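Local coordinates for protein cycloalternan-forming enzyme (Listeria monocytogenes serovar 1/2a, PDB 5F7U) that belongs by its family to the glycoside hydrolase family 31 enzymes, built round a TIM barrel with added beta domains and a carbohydrate-binding module, at residues Val920-Ala923 with Lys928-Ile931. The protein carries 1 engineered substitution. Residues are numbered along the deposited sequence; the frame is centred on the assembly and turned at random.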
loop_
_atom_site.group_PDB
_atom_site.type_symbol
_atom_site.label_atom_id
_atom_site.label_comp_id
_atom_site.label_asym_id
_atom_site.label_seq_id
_atom_site.Cartn_x
_atom_site.Cartn_y
_atom_site.Cartn_z
ATOM N N VAL A 920 -31.248 -9.966 -14.059
ATOM C CA VAL A 920 -32.459 -10.341 -13.296
ATOM C C VAL A 920 -32.804 -9.210 -12.322
ATOM O O VAL A 920 -32.003 -8.887 -11.440
ATOM C CB VAL A 920 -32.292 -11.674 -12.516
ATOM C CG1 VAL A 920 -33.574 -12.032 -11.758
ATOM C CG2 VAL A 920 -31.916 -12.824 -13.451
ATOM N N LYS A 921 -33.977 -8.607 -12.501
ATOM C CA LYS A 921 -34.443 -7.556 -11.607
ATOM C C LYS A 921 -35.362 -8.136 -10.542
ATOM O O LYS A 921 -36.360 -8.782 -10.871
ATOM C CB LYS A 921 -35.171 -6.459 -12.388
ATOM C CG LYS A 921 -35.616 -5.272 -11.540
ATOM C CD LYS A 921 -36.288 -4.221 -12.412
ATOM C CE LYS A 921 -35.287 -3.396 -13.205
ATOM N NZ LYS A 921 -35.950 -2.234 -13.877
ATOM N N ALA A 922 -35.007 -7.897 -9.281
ATOM C CA ALA A 922 -35.843 -8.251 -8.124
ATOM C C ALA A 922 -36.268 -6.965 -7.441
ATOM O O ALA A 922 -35.473 -6.044 -7.293
ATOM C CB ALA A 922 -35.075 -9.128 -7.143
ATOM N N ALA A 923 -37.536 -6.902 -7.049
ATOM C CA ALA A 923 -38.065 -5.751 -6.324
ATOM C C ALA A 923 -37.448 -5.665 -4.921
ATOM O O ALA A 923 -36.977 -6.669 -4.387
ATOM C CB ALA A 923 -39.587 -5.843 -6.245
ATOM N N LYS A 928 -36.013 -12.358 2.444
ATOM C CA LYS A 928 -35.121 -13.082 1.532
ATOM C C LYS A 928 -35.873 -13.455 0.257
ATOM O O LYS A 928 -37.084 -13.712 0.298
ATOM C CB LYS A 928 -34.578 -14.347 2.192
ATOM C CG LYS A 928 -33.714 -14.103 3.429
ATOM C CD LYS A 928 -33.127 -15.392 4.020
ATOM C CE LYS A 928 -32.141 -16.118 3.092
ATOM N NZ LYS A 928 -31.020 -15.307 2.503
ATOM N N GLN A 929 -35.164 -13.461 -0.868
ATOM C CA GLN A 929 -35.755 -13.846 -2.153
ATOM C C GLN A 929 -34.881 -14.881 -2.826
ATOM O O GLN A 929 -33.670 -14.708 -2.910
ATOM C CB GLN A 929 -35.955 -12.636 -3.071
ATOM C CG GLN A 929 -37.007 -11.656 -2.550
ATOM C CD GLN A 929 -37.230 -10.510 -3.503
ATOM O OE1 GLN A 929 -36.558 -9.478 -3.418
ATOM N NE2 GLN A 929 -38.161 -10.686 -4.432
ATOM N N ALA A 930 -35.506 -15.946 -3.310
ATOM C CA ALA A 930 -34.791 -17.049 -3.946
ATOM C C ALA A 930 -34.896 -16.942 -5.471
ATOM O O ALA A 930 -35.964 -17.188 -6.038
ATOM C CB ALA A 930 -35.328 -18.383 -3.437
ATOM N N ILE A 931 -33.790 -16.577 -6.125
ATOM C CA ILE A 931 -33.759 -16.371 -7.578
ATOM C C ILE A 931 -33.179 -17.637 -8.201
ATOM O O ILE A 931 -32.139 -18.122 -7.757
ATOM C CB ILE A 931 -32.894 -15.139 -7.974
ATOM C CG1 ILE A 931 -33.475 -13.838 -7.377
ATOM C CG2 ILE A 931 -32.740 -15.027 -9.496
ATOM C CD1 ILE A 931 -32.523 -12.647 -7.449
#
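Val920 and Ile931 meet inside a beta sandwich, reaching across from strands in its two facing sheets. The two strand segments, 920-922 and 929-931, run nearly antiparallel at 167°, yet their axes stay 9.8 Å apart, too far for backbone pairing, so side chains do most of the bridging. Each backbone bonds within its own sheet: Val920 and Ala922 pair with Met876 and Thr874 of strand 874-879, while Gln929 pairs with Leu867 of strand 862-867.

Toward the loop that links the strands, the packing is loose. Ala923 is partly exposed, and its methyl makes no close contact with 928-931; its carbonyl lies beside the amide end of the buried Gln929. Beyond CG the Gln929 chain is extended (chi2 -177°), which carries its amide group across to the opposing segment. On the face of strand 917-922 turned from this contact, Lys921 hydrogen-bonds through NZ to the carbonyls of Phe902 and Ala905.

The tight end, by contrast, is wholly apolar. Ile888 lines this core from strand 885-888, touching Ala922, Gln929 and Ile931, and Val886 of the same strand backs Val920. CG1 of Val920 packs at 3.8 Å against CG2 of Ile931, the two side chains slipping past each other in opposite directions. In Ile931 that methyl branch lies anti to the backbone N; the other branch, with CG1 anti to the carbonyl carbon (chi1 -62°), carries the delta methyl off at roughly a right angle to CG2, toward Ala922. There CD1 of Ile931 comes within 4.4 Å of CB of Ala922, a looser touch between two methyls.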